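Side-chain contacts in hydrogenase maturation factor (Thermoanaerobacter tengcongensis, PDB 3VTH), which probably transfers the carbamoyl group of carbamoyl phosphate, at the cost of ATP, to the C-terminal cysteine of HypE during [NiFe]-hydrogenase maturation: residues F143-D148 against K155-V160; H495-K500 against E723-S728. All coordinates share one frame; numbering follows the deposited sequence.

Interaction 1: residues F143-D148 against K155-V160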
# COMPACT_ATOMS: atom_id res chain seq x y z
N PHE A 143 9.34 11.59 -4.33
CA PHE A 143 9.06 11.65 -2.89
C PHE A 143 10.27 11.34 -2.01
O PHE A 143 10.62 12.13 -1.11
CB PHE A 143 7.91 10.69 -2.54
CG PHE A 143 7.64 10.62 -1.07
CD1 PHE A 143 7.80 9.43 -0.38
CD2 PHE A 143 7.24 11.75 -0.36
CE1 PHE A 143 7.55 9.36 1.01
CE2 PHE A 143 6.99 11.70 1.02
CZ PHE A 143 7.14 10.51 1.70
N SER A 144 10.93 10.21 -2.27
CA SER A 144 12.05 9.78 -1.43
C SER A 144 13.16 10.83 -1.27
O SER A 144 13.83 10.83 -0.25
CB SER A 144 12.67 8.48 -1.95
OG SER A 144 13.12 8.65 -3.30
N ILE A 145 13.36 11.70 -2.26
CA ILE A 145 14.45 12.69 -2.18
C ILE A 145 13.99 14.15 -2.07
O ILE A 145 14.82 15.05 -2.09
CB ILE A 145 15.45 12.53 -3.35
CG1 ILE A 145 14.77 12.84 -4.69
CG2 ILE A 145 16.08 11.09 -3.32
CD1 ILE A 145 15.76 13.00 -5.83
N ILE A 146 12.69 14.37 -1.91
CA ILE A 146 12.13 15.73 -1.87
C ILE A 146 12.05 16.22 -0.42
O ILE A 146 11.46 15.56 0.43
CB ILE A 146 10.75 15.80 -2.60
CG1 ILE A 146 10.95 15.72 -4.13
CG2 ILE A 146 9.96 17.10 -2.25
CD1 ILE A 146 9.67 15.36 -4.93
N GLU A 147 12.65 17.38 -0.14
CA GLU A 147 12.65 17.95 1.20
C GLU A 147 11.51 18.94 1.41
O GLU A 147 11.08 19.16 2.54
CB GLU A 147 13.96 18.69 1.48
CG GLU A 147 15.22 17.85 1.28
CD GLU A 147 16.48 18.66 1.48
OE1 GLU A 147 16.41 19.91 1.51
OE2 GLU A 147 17.56 18.06 1.61
N ASP A 148 11.05 19.56 0.32
CA ASP A 148 10.16 20.70 0.39
C ASP A 148 9.70 21.00 -1.02
O ASP A 148 10.29 20.50 -1.99
CB ASP A 148 10.92 21.92 0.95
CG ASP A 148 10.01 23.01 1.52
OD1 ASP A 148 8.78 22.81 1.65
OD2 ASP A 148 10.53 24.10 1.85
N LYS A 155 15.69 21.82 -3.64
CA LYS A 155 14.87 21.28 -2.54
C LYS A 155 14.79 19.74 -2.59
O LYS A 155 13.80 19.14 -2.13
CB LYS A 155 13.46 21.89 -2.55
CG LYS A 155 13.46 23.41 -2.30
CD LYS A 155 12.07 23.93 -2.04
CE LYS A 155 12.08 25.47 -1.93
NZ LYS A 155 12.71 25.93 -0.66
N THR A 156 15.83 19.13 -3.15
CA THR A 156 15.95 17.67 -3.20
C THR A 156 17.36 17.31 -2.71
O THR A 156 18.21 18.20 -2.56
CB THR A 156 15.81 17.10 -4.64
OG1 THR A 156 16.95 17.51 -5.41
CG2 THR A 156 14.51 17.58 -5.34
N SER A 157 17.64 16.03 -2.47
CA SER A 157 19.01 15.71 -2.06
C SER A 157 20.03 15.81 -3.21
O SER A 157 21.23 15.57 -2.99
CB SER A 157 19.11 14.40 -1.29
OG SER A 157 18.24 13.44 -1.80
N MET A 158 19.57 16.17 -4.41
CA MET A 158 20.48 16.53 -5.50
C MET A 158 21.09 17.92 -5.29
O MET A 158 21.93 18.35 -6.08
CB MET A 158 19.79 16.45 -6.88
CG MET A 158 19.52 15.01 -7.37
SD MET A 158 20.93 13.88 -7.27
CE MET A 158 21.92 14.48 -8.63
N LYS A 159 20.68 18.61 -4.23
CA LYS A 159 21.18 19.95 -3.93
C LYS A 159 22.67 19.98 -3.60
O LYS A 159 23.28 21.04 -3.62
CB LYS A 159 20.40 20.59 -2.77
CG LYS A 159 20.72 20.00 -1.39
CD LYS A 159 19.77 20.55 -0.32
CE LYS A 159 20.07 19.92 1.04
NZ LYS A 159 19.23 20.55 2.10
N VAL A 160 23.25 18.83 -3.26
CA VAL A 160 24.70 18.76 -3.00
C VAL A 160 25.46 18.14 -4.17
O VAL A 160 26.64 17.81 -4.05
CB VAL A 160 25.04 18.07 -1.66
CG1 VAL A 160 24.50 18.89 -0.49
CG2 VAL A 160 24.53 16.61 -1.62
O HOH W 1 11.65 19.66 -4.29
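The carbonyl oxygen of K155 is gripped twice: the backbone N of E147 donates to K155 O at 2.9 Å, nearly straight at 167° but tilted from the carbonyl plane, and water 1 gives it a weak second bond while donating to D148 O at 2.8 Å. The first of these belongs to a single beta bridge between I146 and T156, set in the irregular loop that leads from one Cys4 zinc finger of HypF to the next. The partner bond runs from S157 N to I145 O at 3.0 Å; it lies in the carbonyl plane, though the hydrogen bond is bent, and the CA-H of T156 leans on the same oxygen. CB and CG2 of I145 pack against S157 OG, which is hydrogen-bonded to D361 O.

With the CG of E147 anti to its own carbonyl carbon (chi1 -55°) and the chain extended beyond, the carboxylate reaches K159 NZ, the two side chains crossing at about a right angle. NZ of K159 lies 3.0 Å from OE1 of E147, on the syn lone pair, in a salt bridge where one ammonium group spans both oxygens, the bond to OE2 being weak.

D148 and K155 instead lie side by side, pointing the same way, with CB of the aspartate 3.8 Å from CD of the lysine. The salt bridge from OD2 of D148 to NZ of K155 is long; OD1 makes a salt bridge to R451, so D148 probably feels both cations, R451 being the stronger partner. At the bridge itself T156 OG1, hydrogen-bonded to R153 O and sitting between its own backbone N and carbonyl carbon (chi1 68°), also accepts from M158 N at 3.1 Å in an ST turn.

Interaction 2: residues H495-K500 against E723-S728; sequences HNLDEK and EVYSNS
H495 lays a face of its imidazole against the edge of Y725 and reaches past that ring to the backbone of S726. Its CB starts the contact, 3.8 Å from Y725 CD1. CG stands anti to the carbonyl carbon (chi1 -61°), which carries the ring toward Y725, and the same CD1 approaches it most closely, at 3.6 Å, offset toward the rim. The result is an edge-to-face pair with centroids 5.3 Å apart and planes at 60°. ND1 also faces CD1 and lies at the edge of the tyrosine ring, in its plane. CD2 and CE1 flank S726 O, CD2 at 3.8 Å, and at the tip NE2 donates to that oxygen at 2.9 Å. This bond is fairly straight (162°) and lies near the imidazole plane, but the donor stands above the carbonyl plane. Hydrogen bond and ring contact together fix the rotation of the imidazole.

L497 comes over a face of the tyrosine. Its CD1 lies 3.7 Å from the ring centroid, almost on the normal, as a CH-pi contact, while CD2 reaches toward CZ and OH. S726 OG is hydrogen-bonded to L699 O, and Y725 rests on C491.

N496 is the C' residue of a Schellman motif ending helix 483-494. The contact joins a helix C-terminus to strand 723-726, paired with strand 696-700 in the mixed sheet of the second Kae1-like subdomain, of the actin-like ATPase clan.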
# COMPACT_ATOMS: atom_id res chain seq x y z
N HIS A 495 -14.78 5.29 -3.61
CA HIS A 495 -15.84 5.24 -4.61
C HIS A 495 -16.80 6.41 -4.54
O HIS A 495 -17.84 6.38 -5.17
CB HIS A 495 -16.57 3.90 -4.53
CG HIS A 495 -15.68 2.72 -4.79
ND1 HIS A 495 -15.34 2.33 -6.07
CD2 HIS A 495 -15.04 1.88 -3.95
CE1 HIS A 495 -14.53 1.28 -6.00
NE2 HIS A 495 -14.34 0.98 -4.72
N ASN A 496 -16.44 7.44 -3.77
CA ASN A 496 -17.28 8.64 -3.62
C ASN A 496 -18.71 8.34 -3.16
O ASN A 496 -19.67 8.96 -3.61
CB ASN A 496 -17.28 9.47 -4.92
CG ASN A 496 -15.87 9.73 -5.44
OD1 ASN A 496 -15.53 9.37 -6.57
ND2 ASN A 496 -15.04 10.33 -4.60
N LEU A 497 -18.84 7.37 -2.26
CA LEU A 497 -20.14 7.02 -1.72
C LEU A 497 -20.39 7.83 -0.46
O LEU A 497 -19.49 8.01 0.38
CB LEU A 497 -20.26 5.52 -1.44
CG LEU A 497 -20.01 4.57 -2.61
CD1 LEU A 497 -20.04 3.12 -2.14
CD2 LEU A 497 -21.01 4.80 -3.76
N ASP A 498 -21.63 8.31 -0.33
CA ASP A 498 -22.03 9.20 0.75
C ASP A 498 -23.53 9.00 0.96
O ASP A 498 -24.35 9.92 0.72
CB ASP A 498 -21.70 10.65 0.38
CG ASP A 498 -22.12 11.65 1.45
OD1 ASP A 498 -22.33 12.83 1.10
OD2 ASP A 498 -22.24 11.28 2.64
N GLU A 499 -23.88 7.79 1.39
CA GLU A 499 -25.26 7.35 1.61
C GLU A 499 -25.17 6.07 2.43
O GLU A 499 -24.08 5.52 2.61
CB GLU A 499 -25.96 7.07 0.28
CG GLU A 499 -25.37 5.88 -0.51
CD GLU A 499 -25.93 5.81 -1.93
OE1 GLU A 499 -26.82 4.96 -2.18
OE2 GLU A 499 -25.50 6.62 -2.77
N LYS A 500 -26.30 5.60 2.94
CA LYS A 500 -26.32 4.36 3.70
C LYS A 500 -26.08 3.16 2.79
O LYS A 500 -26.75 2.99 1.78
CB LYS A 500 -27.64 4.20 4.46
CG LYS A 500 -27.72 4.96 5.78
CD LYS A 500 -29.10 4.79 6.39
CE LYS A 500 -29.50 5.99 7.26
NZ LYS A 500 -28.95 5.88 8.63
N GLU A 723 -25.22 -3.50 -6.27
CA GLU A 723 -24.03 -2.76 -6.67
C GLU A 723 -22.98 -2.98 -5.58
O GLU A 723 -23.17 -2.56 -4.43
CB GLU A 723 -24.33 -1.27 -6.79
CG GLU A 723 -25.39 -0.93 -7.82
CD GLU A 723 -26.11 0.36 -7.46
OE1 GLU A 723 -25.47 1.43 -7.58
OE2 GLU A 723 -27.30 0.30 -7.03
N VAL A 724 -21.88 -3.63 -5.93
CA VAL A 724 -20.91 -4.09 -4.95
C VAL A 724 -19.61 -3.33 -5.08
O VAL A 724 -19.12 -3.10 -6.19
CB VAL A 724 -20.66 -5.62 -5.05
CG1 VAL A 724 -19.81 -6.10 -3.87
CG2 VAL A 724 -21.99 -6.37 -5.11
N TYR A 725 -19.06 -2.94 -3.93
CA TYR A 725 -17.83 -2.18 -3.86
C TYR A 725 -16.84 -2.82 -2.90
O TYR A 725 -17.22 -3.35 -1.85
CB TYR A 725 -18.11 -0.76 -3.39
CG TYR A 725 -19.15 -0.01 -4.20
CD1 TYR A 725 -18.78 0.88 -5.21
CD2 TYR A 725 -20.52 -0.18 -3.94
CE1 TYR A 725 -19.75 1.58 -5.95
CE2 TYR A 725 -21.49 0.50 -4.67
CZ TYR A 725 -21.10 1.38 -5.67
OH TYR A 725 -22.07 2.06 -6.38
N SER A 726 -15.56 -2.78 -3.27
CA SER A 726 -14.51 -3.08 -2.30
C SER A 726 -13.30 -2.19 -2.55
O SER A 726 -13.24 -1.48 -3.55
CB SER A 726 -14.12 -4.56 -2.31
OG SER A 726 -13.41 -4.86 -1.11
N ASN A 727 -12.36 -2.23 -1.61
CA ASN A 727 -11.16 -1.43 -1.66
C ASN A 727 -10.30 -1.76 -2.85
O ASN A 727 -10.27 -2.91 -3.31
CB ASN A 727 -10.32 -1.62 -0.39
CG ASN A 727 -10.98 -0.97 0.84
OD1 ASN A 727 -10.94 0.26 1.00
ND2 ASN A 727 -11.59 -1.78 1.67
N SER A 728 -9.61 -0.73 -3.35
CA SER A 728 -8.76 -0.89 -4.53
C SER A 728 -7.48 -0.03 -4.44
O SER A 728 -6.38 -0.52 -4.62
CB SER A 728 -9.57 -0.58 -5.80
OG SER A 728 -8.76 -0.74 -6.96

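How the interactions relate
The two contacts belong to different parts of the chain and do not touch: their centres are 37 Å apart and their nearest atoms about 18 Å. Residues 143-148 and 155-160 lie near the acylphosphatase domain; the side chain of T156 is about 9 Å from that of R26 and that of K155 about 9 Å from that of N44, both predicted active-site residues; the side chain of I145 is about 13 Å from a zinc ion. Interaction 2 lies nearer the iron site: the side chain of S726 is about 9 Å from that of the iron ligand H487, about 12 Å from the bound phosphomethylphosphonic acid adenosyl ester and about 13 Å from the iron.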